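Local coordinates for protein methyltransferase (Geobacter sulfurreducens PCA, PDB 3C3P) that probably transfers a methyl group from S-adenosyl-L-methionine to an oxygen atom of its substrate, at residues 99-104 / 110-115. Residues are numbered along the deposited sequence; the frame is centred on the assembly and turned at random. Where two conformers were deposited one is given.
Sequences RMLHDN and VELQVG
Within 99-104, Leu-101 makes the contact, setting its branched end against Val-110 and Leu-112 of the strand. The contact is wholly apolar. Methyl CD1 carries most of it: it lies 3.6 Å from CG1 of Val-110 and 3.8 Å from that valine's CB, so it rests against the root of the branch as well as a methyl. CD1 also comes near CG2 of Val-110, which CD2 of Leu-101 meets at 4.1 Å, and the two side chains cross at about a right angle. Leu-112, two residues along on the same strand face, brings CD1 to 4.1 Å from the same CD1 of Leu-101. With CG of Leu-101 anti to its carbonyl carbon (chi1 -67°), the fork reaches across to the strand.

Glu-111 and Gln-113 pair through their backbones with strand 83-88. Ala-75 of helix 69-75 touches both Leu-101 and Val-110, Ile-107 from the connecting loop meets Leu-101 and Leu-112, and Val-94 and Arg-98, earlier in helix 91-104, also touch Leu-112. The contact thus closes the second half of a beta-alpha-beta unit of the Rossmann-like methyltransferase fold, packing the C-terminal part of helix 91-104 against strand 110-114, an outermost strand of the chain's sheet.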
ATOM      1  N   ARG A  99      -4.975 -20.029  19.751  1.00 26.39           N
ATOM      2  CA  ARG A  99      -5.940 -19.538  20.731  1.00 26.35           C
ATOM      3  C   ARG A  99      -6.695 -18.293  20.282  1.00 26.88           C
ATOM      4  O   ARG A  99      -7.926 -18.243  20.368  1.00 26.46           O
ATOM      5  CB  ARG A  99      -5.288 -19.330  22.115  1.00 25.96           C
ATOM      6  CG  ARG A  99      -4.741 -20.616  22.714  1.00 24.25           C
ATOM      7  CD  ARG A  99      -4.146 -20.437  24.080  1.00 24.15           C
ATOM      8  NE  ARG A  99      -3.558 -21.697  24.508  1.00 23.38           N
ATOM      9  CZ  ARG A  99      -3.118 -21.970  25.732  1.00 23.34           C
ATOM     10  NH1 ARG A  99      -3.221 -21.105  26.737  1.00 22.69           N
ATOM     11  NH2 ARG A  99      -2.596 -23.148  25.952  1.00 23.38           N
HETATM   12  N   MSE A 100      -5.959 -17.290  19.808  1.00 29.67           N
HETATM   13  CA  MSE A 100      -6.568 -16.031  19.358  1.00 30.46           C
HETATM   14  C   MSE A 100      -7.523 -16.264  18.228  1.00 31.83           C
HETATM   15  O   MSE A 100      -8.595 -15.678  18.143  1.00 32.46           O
HETATM   16  CB  MSE A 100      -5.535 -15.049  18.801  1.00 31.60           C
HETATM   17  CG  MSE A 100      -4.550 -14.451  19.753  1.00 31.87           C
HETATM   18 SE   MSE A 100      -3.701 -12.999  18.759  0.75 33.69          SE
HETATM   19  CE  MSE A 100      -2.938 -14.091  17.366  1.00 30.95           C
ATOM     20  N   LEU A 101      -7.094 -17.123  17.329  1.00 31.96           N
ATOM     21  CA  LEU A 101      -7.893 -17.411  16.146  1.00 32.24           C
ATOM     22  C   LEU A 101      -9.100 -18.247  16.488  1.00 31.96           C
ATOM     23  O   LEU A 101     -10.168 -18.080  15.902  1.00 32.53           O
ATOM     24  CB  LEU A 101      -7.033 -18.073  15.062  1.00 32.77           C
ATOM     25  CG  LEU A 101      -5.960 -17.167  14.452  1.00 33.37           C
ATOM     26  CD1 LEU A 101      -4.902 -17.995  13.716  1.00 32.94           C
ATOM     27  CD2 LEU A 101      -6.598 -16.085  13.539  1.00 33.26           C
ATOM     28  N   HIS A 102      -8.931 -19.140  17.450  1.00 31.52           N
ATOM     29  CA  HIS A 102     -10.034 -19.976  17.862  1.00 31.28           C
ATOM     30  C   HIS A 102     -11.018 -19.050  18.539  1.00 31.32           C
ATOM     31  O   HIS A 102     -12.229 -19.138  18.332  1.00 31.73           O
ATOM     32  CB  HIS A 102      -9.602 -21.077  18.838  1.00 31.10           C
ATOM     33  CG  HIS A 102     -10.727 -21.955  19.302  1.00 30.99           C
ATOM     34  ND1 HIS A 102     -11.492 -21.667  20.412  1.00 31.45           N
ATOM     35  CD2 HIS A 102     -11.218 -23.113  18.799  1.00 30.89           C
ATOM     36  CE1 HIS A 102     -12.400 -22.614  20.578  1.00 31.34           C
ATOM     37  NE2 HIS A 102     -12.257 -23.502  19.609  1.00 31.13           N
ATOM     38  N   ASP A 103     -10.470 -18.139  19.328  1.00 30.62           N
ATOM     39  CA  ASP A 103     -11.305 -17.221  20.099  1.00 31.60           C
ATOM     40  C   ASP A 103     -12.163 -16.330  19.223  1.00 31.92           C
ATOM     41  O   ASP A 103     -13.296 -16.039  19.600  1.00 31.61           O
ATOM     42  CB  ASP A 103     -10.496 -16.363  21.085  1.00 32.05           C
ATOM     43  CG  ASP A 103     -10.088 -17.125  22.324  1.00 33.32           C
ATOM     44  OD1 ASP A 103     -10.666 -18.194  22.596  1.00 32.30           O
ATOM     45  OD2 ASP A 103      -9.218 -16.631  23.064  1.00 35.38           O
ATOM     46  N   ASN A 104     -11.644 -15.940  18.052  1.00 31.77           N
ATOM     47  CA  ASN A 104     -12.385 -15.048  17.119  0.50 31.92           C
ATOM     48  C   ASN A 104     -13.013 -15.803  15.953  1.00 32.51           C
ATOM     49  O   ASN A 104     -13.659 -15.217  15.083  1.00 33.60           O
ATOM     50  CB  ASN A 104     -11.527 -13.871  16.613  0.50 31.41           C
ATOM     51  CG  ASN A 104     -10.387 -14.299  15.712  0.50 30.72           C
ATOM     52  OD1 ASN A 104     -10.345 -15.431  15.239  0.50 30.14           O
ATOM     53  ND2 ASN A 104      -9.462 -13.381  15.453  0.50 30.78           N
ATOM     54  N   VAL A 110      -7.343 -20.396   8.695  1.00 31.16           N
ATOM     55  CA  VAL A 110      -5.910 -20.335   9.021  1.00 31.43           C
ATOM     56  C   VAL A 110      -5.374 -21.727   9.342  1.00 31.66           C
ATOM     57  O   VAL A 110      -5.946 -22.492  10.159  1.00 31.91           O
ATOM     58  CB  VAL A 110      -5.585 -19.400  10.209  1.00 31.34           C
ATOM     59  CG1 VAL A 110      -4.072 -19.369  10.469  1.00 30.98           C
ATOM     60  CG2 VAL A 110      -6.076 -17.996   9.938  1.00 31.26           C
ATOM     61  N   GLU A 111      -4.302 -22.056   8.640  1.00 31.63           N
ATOM     62  CA  GLU A 111      -3.582 -23.321   8.806  1.00 32.98           C
ATOM     63  C   GLU A 111      -2.302 -22.994   9.549  1.00 31.98           C
ATOM     64  O   GLU A 111      -1.476 -22.219   9.062  1.00 31.78           O
ATOM     65  CB  GLU A 111      -3.256 -23.981   7.458  1.00 35.04           C
ATOM     66  CG  GLU A 111      -2.396 -25.248   7.633  1.00 37.74           C
ATOM     67  CD  GLU A 111      -1.836 -25.831   6.339  1.00 40.03           C
ATOM     68  OE1 GLU A 111      -2.321 -25.519   5.218  1.00 41.27           O
ATOM     69  OE2 GLU A 111      -0.884 -26.629   6.465  1.00 42.45           O
ATOM     70  N   LEU A 112      -2.138 -23.574  10.726  1.00 30.51           N
ATOM     71  CA  LEU A 112      -0.960 -23.314  11.562  1.00 31.85           C
ATOM     72  C   LEU A 112      -0.071 -24.537  11.710  1.00 33.19           C
ATOM     73  O   LEU A 112      -0.549 -25.634  12.028  1.00 32.76           O
ATOM     74  CB  LEU A 112      -1.417 -22.879  12.958  1.00 32.17           C
ATOM     75  CG  LEU A 112      -2.412 -21.719  13.051  1.00 31.95           C
ATOM     76  CD1 LEU A 112      -2.959 -21.540  14.463  1.00 32.54           C
ATOM     77  CD2 LEU A 112      -1.747 -20.476  12.598  1.00 32.72           C
ATOM     78  N   GLN A 113       1.223 -24.332  11.519  1.00 33.51           N
ATOM     79  CA  GLN A 113       2.196 -25.431  11.618  1.00 35.29           C
ATOM     80  C   GLN A 113       3.444 -25.084  12.398  1.00 34.34           C
ATOM     81  O   GLN A 113       3.986 -23.995  12.289  1.00 32.74           O
ATOM     82  CB  GLN A 113       2.692 -25.862  10.226  1.00 36.86           C
ATOM     83  CG  GLN A 113       1.646 -26.088   9.171  1.00 38.28           C
ATOM     84  CD  GLN A 113       2.190 -26.927   8.048  1.00 39.74           C
ATOM     85  OE1 GLN A 113       2.929 -27.893   8.288  1.00 41.04           O
ATOM     86  NE2 GLN A 113       1.791 -26.615   6.819  1.00 40.81           N
ATOM     87  N   VAL A 114       3.884 -26.060  13.181  1.00 33.73           N
ATOM     88  CA  VAL A 114       5.102 -25.976  13.965  1.00 33.61           C
ATOM     89  C   VAL A 114       6.120 -26.673  13.083  1.00 34.14           C
ATOM     90  O   VAL A 114       5.933 -27.827  12.713  1.00 33.24           O
ATOM     91  CB  VAL A 114       4.976 -26.674  15.356  1.00 34.07           C
ATOM     92  CG1 VAL A 114       6.346 -26.847  16.022  1.00 33.64           C
ATOM     93  CG2 VAL A 114       4.003 -25.913  16.262  1.00 33.92           C
ATOM     94  N   GLY A 115       7.167 -25.955  12.700  1.00 34.31           N
ATOM     95  CA  GLY A 115       8.213 -26.523  11.841  1.00 35.51           C
ATOM     96  C   GLY A 115       9.134 -25.499  11.209  1.00 36.19           C
ATOM     97  O   GLY A 115       9.162 -24.340  11.612  1.00 37.00           O
TER